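Local coordinates for protein polyhedrin (Simulium ubiquitum cypovirus, PDB 5A9A) that probably packs as trimers into the microcrystalline polyhedra that occlude cypovirus particles, and binds uridine triphosphate in the crystal, at residues I33-I38 and L49-A54; R138-R143 and S170-F175. All blocks are in the same frame, centred on the assembly; numbering follows the deposited sequence.

Contact 1: residues I33-I38 and L49-A54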
ATOM      1  N   ILE A  33     -19.883   0.321   0.673  1.00 16.83           N
ATOM      2  CA  ILE A  33     -18.720  -0.511   0.952  1.00 16.82           C
ATOM      3  C   ILE A  33     -18.873  -1.918   0.385  1.00 16.05           C
ATOM      4  O   ILE A  33     -19.960  -2.494   0.398  1.00 15.44           O
ATOM      5  CB  ILE A  33     -18.461  -0.609   2.471  1.00 16.13           C
ATOM      6  CG1 ILE A  33     -17.857   0.698   2.994  1.00 17.24           C
ATOM      7  CG2 ILE A  33     -17.540  -1.780   2.788  1.00 16.45           C
ATOM      8  CD1 ILE A  33     -16.481   1.007   2.436  1.00 16.66           C
ATOM      9  N   LYS A  34     -17.769  -2.457  -0.123  1.00 15.69           N
ATOM     10  CA  LYS A  34     -17.685  -3.867  -0.486  1.00 16.54           C
ATOM     11  C   LYS A  34     -16.787  -4.539   0.538  1.00 15.49           C
ATOM     12  O   LYS A  34     -15.869  -3.907   1.059  1.00 13.92           O
ATOM     13  CB  LYS A  34     -17.103  -4.043  -1.893  1.00 16.63           C
ATOM     14  CG  LYS A  34     -18.046  -3.635  -3.024  1.00 19.51           C
ATOM     15  CD  LYS A  34     -18.171  -2.123  -3.131  1.00 22.37           C
ATOM     16  CE  LYS A  34     -19.267  -1.716  -4.101  1.00 18.29           C
ATOM     17  NZ  LYS A  34     -19.515  -0.250  -4.053  1.00 17.83           N
ATOM     18  N   ARG A  35     -17.043  -5.811   0.832  1.00 14.40           N
ATOM     19  CA  ARG A  35     -16.301  -6.500   1.883  1.00 16.23           C
ATOM     20  C   ARG A  35     -15.878  -7.910   1.469  1.00 16.61           C
ATOM     21  O   ARG A  35     -16.697  -8.723   1.035  1.00 14.91           O
ATOM     22  CB  ARG A  35     -17.127  -6.539   3.173  1.00 17.87           C
ATOM     23  CG  ARG A  35     -16.327  -6.928   4.410  1.00 18.21           C
ATOM     24  CD  ARG A  35     -17.035  -6.509   5.691  1.00 20.32           C
ATOM     25  NE  ARG A  35     -16.216  -6.760   6.875  1.00 21.90           N
ATOM     26  CZ  ARG A  35     -16.655  -6.670   8.128  1.00 22.84           C
ATOM     27  NH1 ARG A  35     -17.918  -6.344   8.376  1.00 20.89           N
ATOM     28  NH2 ARG A  35     -15.832  -6.916   9.139  1.00 25.09           N
ATOM     29  N   VAL A  36     -14.585  -8.181   1.602  1.00 16.63           N
ATOM     30  CA  VAL A  36     -14.013  -9.462   1.213  1.00 16.09           C
ATOM     31  C   VAL A  36     -13.242 -10.070   2.378  1.00 15.41           C
ATOM     32  O   VAL A  36     -12.429  -9.396   3.018  1.00 14.36           O
ATOM     33  CB  VAL A  36     -13.044  -9.301   0.021  1.00 16.45           C
ATOM     34  CG1 VAL A  36     -12.193 -10.554  -0.162  1.00 15.60           C
ATOM     35  CG2 VAL A  36     -13.809  -8.978  -1.250  1.00 18.62           C
ATOM     36  N   ALA A  37     -13.505 -11.341   2.658  1.00 13.82           N
ATOM     37  CA  ALA A  37     -12.728 -12.070   3.654  1.00 15.92           C
ATOM     38  C   ALA A  37     -11.868 -13.133   2.979  1.00 17.28           C
ATOM     39  O   ALA A  37     -12.390 -14.054   2.344  1.00 14.73           O
ATOM     40  CB  ALA A  37     -13.647 -12.710   4.685  1.00 15.27           C
ATOM     41  N   ILE A  38     -10.551 -12.986   3.097  1.00 16.54           N
ATOM     42  CA  ILE A  38      -9.624 -14.019   2.661  1.00 16.83           C
ATOM     43  C   ILE A  38      -9.328 -14.912   3.856  1.00 17.08           C
ATOM     44  O   ILE A  38      -8.831 -14.439   4.879  1.00 16.92           O
ATOM     45  CB  ILE A  38      -8.290 -13.429   2.162  1.00 16.61           C
ATOM     46  CG1 ILE A  38      -8.532 -12.312   1.142  1.00 20.24           C
ATOM     47  CG2 ILE A  38      -7.422 -14.528   1.567  1.00 14.95           C
ATOM     48  CD1 ILE A  38      -9.186 -12.768  -0.149  1.00 18.35           C
ATOM     49  N   LEU A  49      -7.923 -15.248   9.118  1.00 14.32           N
ATOM     50  CA  LEU A  49      -8.870 -14.499   8.299  1.00 16.15           C
ATOM     51  C   LEU A  49      -8.446 -13.046   8.145  1.00 16.14           C
ATOM     52  O   LEU A  49      -8.191 -12.353   9.130  1.00 16.17           O
ATOM     53  CB  LEU A  49     -10.269 -14.579   8.919  1.00 14.92           C
ATOM     54  CG  LEU A  49     -11.425 -13.989   8.105  1.00 15.62           C
ATOM     55  CD1 LEU A  49     -12.731 -14.670   8.479  1.00 18.64           C
ATOM     56  CD2 LEU A  49     -11.527 -12.483   8.299  1.00 13.27           C
ATOM     57  N   ILE A  50      -8.376 -12.586   6.901  1.00 19.17           N
ATOM     58  CA  ILE A  50      -8.023 -11.199   6.624  1.00 18.90           C
ATOM     59  C   ILE A  50      -9.205 -10.470   6.001  1.00 17.78           C
ATOM     60  O   ILE A  50      -9.678 -10.826   4.923  1.00 15.57           O
ATOM     61  CB  ILE A  50      -6.797 -11.093   5.708  1.00 19.34           C
ATOM     62  CG1 ILE A  50      -5.628 -11.882   6.305  1.00 18.98           C
ATOM     63  CG2 ILE A  50      -6.404  -9.638   5.515  1.00 17.74           C
ATOM     64  CD1 ILE A  50      -5.611 -13.345   5.911  1.00 16.83           C
ATOM     65  N   ASP A  51      -9.661  -9.434   6.695  1.00 17.46           N
ATOM     66  CA  ASP A  51     -10.889  -8.733   6.346  1.00 17.84           C
ATOM     67  C   ASP A  51     -10.594  -7.441   5.585  1.00 18.55           C
ATOM     68  O   ASP A  51      -9.912  -6.552   6.097  1.00 15.58           O
ATOM     69  CB  ASP A  51     -11.673  -8.440   7.628  1.00 19.33           C
ATOM     70  CG  ASP A  51     -12.880  -7.552   7.394  1.00 25.23           C
ATOM     71  OD1 ASP A  51     -13.463  -7.614   6.295  1.00 26.63           O
ATOM     72  OD2 ASP A  51     -13.247  -6.789   8.315  1.00 30.60           O
ATOM     73  N   TYR A  52     -11.113  -7.347   4.363  1.00 16.80           N
ATOM     74  CA  TYR A  52     -10.901  -6.179   3.511  1.00 16.01           C
ATOM     75  C   TYR A  52     -12.204  -5.418   3.300  1.00 15.87           C
ATOM     76  O   TYR A  52     -13.278  -6.019   3.227  1.00 15.65           O
ATOM     77  CB  TYR A  52     -10.391  -6.596   2.127  1.00 15.95           C
ATOM     78  CG  TYR A  52      -8.976  -7.132   2.064  1.00 15.82           C
ATOM     79  CD1 TYR A  52      -8.708  -8.472   2.299  1.00 19.22           C
ATOM     80  CD2 TYR A  52      -7.915  -6.303   1.719  1.00 17.26           C
ATOM     81  CE1 TYR A  52      -7.417  -8.968   2.225  1.00 19.55           C
ATOM     82  CE2 TYR A  52      -6.623  -6.789   1.642  1.00 18.18           C
ATOM     83  CZ  TYR A  52      -6.381  -8.122   1.894  1.00 22.85           C
ATOM     84  OH  TYR A  52      -5.097  -8.609   1.813  1.00 27.36           O
ATOM     85  N   ASN A  53     -12.111  -4.098   3.186  1.00 15.17           N
ATOM     86  CA  ASN A  53     -13.247  -3.304   2.727  1.00 14.42           C
ATOM     87  C   ASN A  53     -12.799  -2.101   1.899  1.00 14.84           C
ATOM     88  O   ASN A  53     -11.723  -1.542   2.120  1.00 13.80           O
ATOM     89  CB  ASN A  53     -14.141  -2.868   3.899  1.00 14.29           C
ATOM     90  CG  ASN A  53     -13.635  -1.615   4.601  1.00 15.87           C
ATOM     91  OD1 ASN A  53     -13.618  -0.527   4.025  1.00 15.42           O
ATOM     92  ND2 ASN A  53     -13.250  -1.760   5.860  1.00 14.60           N
ATOM     93  N   ALA A  54     -13.624  -1.726   0.927  1.00 13.81           N
ATOM     94  CA  ALA A  54     -13.354  -0.565   0.085  1.00 16.06           C
ATOM     95  C   ALA A  54     -14.619  -0.188  -0.680  1.00 16.06           C
ATOM     96  O   ALA A  54     -15.490  -1.030  -0.899  1.00 14.96           O
ATOM     97  CB  ALA A  54     -12.219  -0.850  -0.877  1.00 15.62           C
TER
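Arg-35 grips Asp-51 side-on, with one nitrogen to each carboxylate oxygen. Arg-35 NE meets Asp-51 OD1 on its syn side at 2.9 Å, in a nearly straight bond (174°) that lies in the guanidinium plane. Arg-35 NH2 reaches Asp-51 OD2 at 2.7 Å from above the carboxylate plane. The guanidinium and carboxylate planes are turned 33° apart. The arginine chain runs extended from CG to NE, which carries its head past the directly paired Asn-53 to the next residue on the same face. The end of the Ile-33 side chain packs across Asn-53, with Ile-33 CG2 3.7 Å from Asn-53 CB and CD1 by the amide oxygen. On the other face, Ile-38 CG1 packs obliquely against Tyr-52 CE1 at 3.7 Å, and Val-36 and Tyr-52 meet through their CB atoms.

Between the two faces, paired backbone bonds join Lys-34 to Ala-54, Val-36 to Tyr-52 and Ile-38 to Ile-50. Arg-35 with Asn-53 and Ala-37 with Asp-51 are the non-hydrogen-bonded pairs between them. Asp-127 of the second subunit adds a salt bridge to Arg-35 NH2, so the buried ion pair also takes part in a subunit interface. Cys-128 of that subunit accepts a hydrogen bond from Asn-53 ND2. The strands run antiparallel, their axes 162° apart, as a two-stranded beta hairpin within the large antiparallel sheet of the polyhedrin.

Contact 2: residues R138-R143 and S170-F175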
ATOM      1  N   ARG A 138       1.597 -11.798 -17.417  1.00 14.80           N
ATOM      2  CA  ARG A 138       0.709 -10.667 -17.655  1.00 15.54           C
ATOM      3  C   ARG A 138      -0.017 -10.299 -16.365  1.00 15.00           C
ATOM      4  O   ARG A 138       0.170 -10.943 -15.329  1.00 13.16           O
ATOM      5  CB  ARG A 138      -0.315 -10.999 -18.749  1.00 16.78           C
ATOM      6  CG  ARG A 138       0.218 -10.903 -20.177  1.00 17.81           C
ATOM      7  CD  ARG A 138       0.945 -12.166 -20.615  1.00 18.00           C
ATOM      8  NE  ARG A 138       1.383 -12.082 -22.007  1.00 17.59           N
ATOM      9  CZ  ARG A 138       2.532 -11.544 -22.406  1.00 19.03           C
ATOM     10  NH1 ARG A 138       3.381 -11.037 -21.517  1.00 16.63           N
ATOM     11  NH2 ARG A 138       2.839 -11.518 -23.696  1.00 17.82           N
ATOM     12  N   ALA A 139      -0.842  -9.259 -16.426  1.00 13.78           N
ATOM     13  CA  ALA A 139      -1.663  -8.881 -15.283  1.00 15.16           C
ATOM     14  C   ALA A 139      -2.407 -10.106 -14.772  1.00 15.08           C
ATOM     15  O   ALA A 139      -2.387 -10.408 -13.577  1.00 15.12           O
ATOM     16  CB  ALA A 139      -2.648  -7.790 -15.676  1.00 15.41           C
ATOM     17  N   TRP A 140      -3.061 -10.812 -15.691  1.00 14.16           N
ATOM     18  CA  TRP A 140      -3.778 -12.036 -15.355  1.00 16.42           C
ATOM     19  C   TRP A 140      -3.534 -13.090 -16.430  1.00 17.99           C
ATOM     20  O   TRP A 140      -3.278 -12.757 -17.586  1.00 17.11           O
ATOM     21  CB  TRP A 140      -5.275 -11.748 -15.224  1.00 16.01           C
ATOM     22  CG  TRP A 140      -5.569 -10.596 -14.318  1.00 15.50           C
ATOM     23  CD1 TRP A 140      -5.903  -9.324 -14.689  1.00 15.49           C
ATOM     24  CD2 TRP A 140      -5.546 -10.605 -12.886  1.00 17.17           C
ATOM     25  NE1 TRP A 140      -6.092  -8.541 -13.573  1.00 16.19           N
ATOM     26  CE2 TRP A 140      -5.877  -9.304 -12.453  1.00 16.51           C
ATOM     27  CE3 TRP A 140      -5.274 -11.586 -11.925  1.00 17.59           C
ATOM     28  CZ2 TRP A 140      -5.941  -8.957 -11.102  1.00 17.67           C
ATOM     29  CZ3 TRP A 140      -5.341 -11.242 -10.583  1.00 17.75           C
ATOM     30  CH2 TRP A 140      -5.673  -9.937 -10.185  1.00 19.18           C
ATOM     31  N   GLY A 141      -3.617 -14.360 -16.043  1.00 17.32           N
ATOM     32  CA  GLY A 141      -3.305 -15.453 -16.948  1.00 18.82           C
ATOM     33  C   GLY A 141      -4.487 -16.363 -17.232  1.00 21.78           C
ATOM     34  O   GLY A 141      -5.594 -16.130 -16.744  1.00 17.06           O
ATOM     35  N   PRO A 142      -4.251 -17.420 -18.024  1.00 20.31           N
ATOM     36  CA  PRO A 142      -5.290 -18.364 -18.453  1.00 19.23           C
ATOM     37  C   PRO A 142      -5.793 -19.287 -17.339  1.00 22.07           C
ATOM     38  O   PRO A 142      -6.801 -19.967 -17.534  1.00 20.28           O
ATOM     39  CB  PRO A 142      -4.590 -19.180 -19.547  1.00 20.48           C
ATOM     40  CG  PRO A 142      -3.141 -19.069 -19.247  1.00 22.98           C
ATOM     41  CD  PRO A 142      -2.939 -17.724 -18.619  1.00 20.98           C
ATOM     42  N   ARG A 143      -5.109 -19.310 -16.198  1.00 20.83           N
ATOM     43  CA  ARG A 143      -5.514 -20.153 -15.075  1.00 22.72           C
ATOM     44  C   ARG A 143      -6.190 -19.328 -13.981  1.00 22.28           C
ATOM     45  O   ARG A 143      -6.447 -19.822 -12.883  1.00 21.17           O
ATOM     46  CB  ARG A 143      -4.303 -20.888 -14.501  1.00 28.13           C
ATOM     47  CG  ARG A 143      -3.651 -21.847 -15.484  1.00 36.11           C
ATOM     48  CD  ARG A 143      -2.239 -22.224 -15.059  1.00 46.37           C
ATOM     49  NE  ARG A 143      -2.187 -23.522 -14.388  1.00 54.58           N
ATOM     50  CZ  ARG A 143      -2.087 -23.692 -13.072  1.00 53.04           C
ATOM     51  NH1 ARG A 143      -2.023 -22.647 -12.254  1.00 50.60           N
ATOM     52  NH2 ARG A 143      -2.045 -24.920 -12.568  1.00 49.36           N
ATOM     53  N   SER A 170       1.331 -18.185  -4.184  1.00 16.76           N
ATOM     54  CA  SER A 170       0.913 -16.955  -3.531  1.00 17.22           C
ATOM     55  C   SER A 170      -0.420 -16.528  -4.142  1.00 16.73           C
ATOM     56  O   SER A 170      -1.075 -17.328  -4.809  1.00 17.13           O
ATOM     57  CB  SER A 170       1.984 -15.873  -3.699  1.00 16.61           C
ATOM     58  OG  SER A 170       2.264 -15.631  -5.065  1.00 17.06           O
ATOM     59  N   LEU A 171      -0.827 -15.281  -3.927  1.00 16.15           N
ATOM     60  CA  LEU A 171      -2.179 -14.869  -4.297  1.00 16.20           C
ATOM     61  C   LEU A 171      -2.265 -13.417  -4.758  1.00 15.57           C
ATOM     62  O   LEU A 171      -1.655 -12.528  -4.165  1.00 14.60           O
ATOM     63  CB  LEU A 171      -3.120 -15.089  -3.109  1.00 15.16           C
ATOM     64  CG  LEU A 171      -4.619 -14.925  -3.366  1.00 19.76           C
ATOM     65  CD1 LEU A 171      -5.154 -16.096  -4.175  1.00 18.17           C
ATOM     66  CD2 LEU A 171      -5.373 -14.797  -2.052  1.00 16.62           C
ATOM     67  N   LYS A 172      -3.033 -13.191  -5.820  1.00 14.69           N
ATOM     68  CA  LYS A 172      -3.332 -11.844  -6.304  1.00 16.70           C
ATOM     69  C   LYS A 172      -4.814 -11.790  -6.658  1.00 15.81           C
ATOM     70  O   LYS A 172      -5.348 -12.739  -7.231  1.00 17.26           O
ATOM     71  CB  LYS A 172      -2.473 -11.502  -7.527  1.00 16.31           C
ATOM     72  CG  LYS A 172      -2.439 -10.014  -7.870  1.00 17.39           C
ATOM     73  CD  LYS A 172      -1.405  -9.695  -8.953  1.00 17.25           C
ATOM     74  CE  LYS A 172      -1.876 -10.134 -10.334  1.00 17.86           C
ATOM     75  NZ  LYS A 172      -0.912  -9.752 -11.412  1.00 14.30           N
ATOM     76  N   PHE A 173      -5.486 -10.695  -6.313  1.00 15.08           N
ATOM     77  CA  PHE A 173      -6.936 -10.621  -6.508  1.00 17.12           C
ATOM     78  C   PHE A 173      -7.457  -9.223  -6.820  1.00 17.74           C
ATOM     79  O   PHE A 173      -6.816  -8.218  -6.509  1.00 17.29           O
ATOM     80  CB  PHE A 173      -7.660 -11.159  -5.272  1.00 17.33           C
ATOM     81  CG  PHE A 173      -7.199 -10.543  -3.984  1.00 19.17           C
ATOM     82  CD1 PHE A 173      -7.783  -9.383  -3.506  1.00 18.07           C
ATOM     83  CD2 PHE A 173      -6.182 -11.129  -3.248  1.00 18.85           C
ATOM     84  CE1 PHE A 173      -7.357  -8.811  -2.320  1.00 19.50           C
ATOM     85  CE2 PHE A 173      -5.751 -10.568  -2.061  1.00 18.97           C
ATOM     86  CZ  PHE A 173      -6.343  -9.404  -1.595  1.00 18.72           C
ATOM     87  N   LYS A 174      -8.641  -9.182  -7.426  1.00 15.95           N
ATOM     88  CA  LYS A 174      -9.308  -7.933  -7.774  1.00 17.95           C
ATOM     89  C   LYS A 174     -10.821  -8.116  -7.692  1.00 17.45           C
ATOM     90  O   LYS A 174     -11.382  -8.971  -8.373  1.00 15.62           O
ATOM     91  CB  LYS A 174      -8.924  -7.498  -9.191  1.00 18.34           C
ATOM     92  CG  LYS A 174      -9.450  -6.123  -9.574  1.00 24.12           C
ATOM     93  CD  LYS A 174     -10.117  -6.126 -10.942  1.00 26.66           C
ATOM     94  CE  LYS A 174      -9.125  -6.393 -12.063  1.00 24.48           C
ATOM     95  NZ  LYS A 174      -9.666  -5.939 -13.376  1.00 24.50           N
ATOM     96  N   PHE A 175     -11.473  -7.315  -6.854  1.00 17.29           N
ATOM     97  CA  PHE A 175     -12.928  -7.335  -6.741  1.00 18.24           C
ATOM     98  C   PHE A 175     -13.478  -5.925  -6.926  1.00 17.33           C
ATOM     99  O   PHE A 175     -13.552  -5.162  -5.969  1.00 17.61           O
ATOM    100  CB  PHE A 175     -13.356  -7.883  -5.376  1.00 19.13           C
ATOM    101  CG  PHE A 175     -12.838  -9.264  -5.087  1.00 18.77           C
ATOM    102  CD1 PHE A 175     -13.534 -10.384  -5.512  1.00 18.95           C
ATOM    103  CD2 PHE A 175     -11.658  -9.441  -4.385  1.00 18.92           C
ATOM    104  CE1 PHE A 175     -13.053 -11.657  -5.249  1.00 19.95           C
ATOM    105  CE2 PHE A 175     -11.178 -10.709  -4.117  1.00 19.20           C
ATOM    106  CZ  PHE A 175     -11.877 -11.817  -4.548  1.00 18.65           C
TER
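Lys-172 sets CG anti to its backbone N (chi1 -164°) and bends at chi3 (75°), which brings its amino end over Trp-140 and up to the loop backbone. Trp-140 holds CG beside its own backbone N (chi1 -51°), and its six-membered ring reaches the strand. Lys-172 CE sits over one face of that ring, displaced toward the rim, 3.6 Å from Trp-140 CZ3. Lys-172 NZ stands 4.7 Å from the centroid of the Trp-140 six-membered ring, almost on its normal, as a cation-pi contact. The same NZ donates to Ala-139 O at 2.7 Å, in the carbonyl plane and on a lone pair.

The contact lays the loop 138-143 against strand 170-176, an inner strand of the four-stranded antiparallel sheet. Lys-174 also points toward the loop; its CB comes obliquely to Trp-140 CZ2 at 3.8 Å. Phe-173, between the two lysines, points away from the loop and packs on Ile-58 and Phe-62 of strand 57-62.

Asn-197 of the third subunit accepts a hydrogen bond from Trp-140 NE1 and a weak one from Lys-174 NZ. Ile-199 of that subunit packs on both Trp-140 and Lys-172.

In the fold
Contact 1 closes along the chain before contact 2 opens, and their centres lie about 17 Å apart. Contact 1 belongs to the six-stranded antiparallel sheet, through strands 34-41 and 47-54. Contact 2 ties a loop to strand 170-176 of the four-stranded sheet. The two sheets meet where the contacts touch: the rings of Tyr-52 and Phe-173 pack edge-to-face, and Val-36 CG2 lies 3.8 Å from Phe-175 CD2. Ile-38 also packs on Leu-171. Contact 1 faces the second subunit and contact 2 the third. Ile-33 of contact 1 packs on Arg-138 of the second subunit, so the two regions probably meet each other across the interfaces of the trimer.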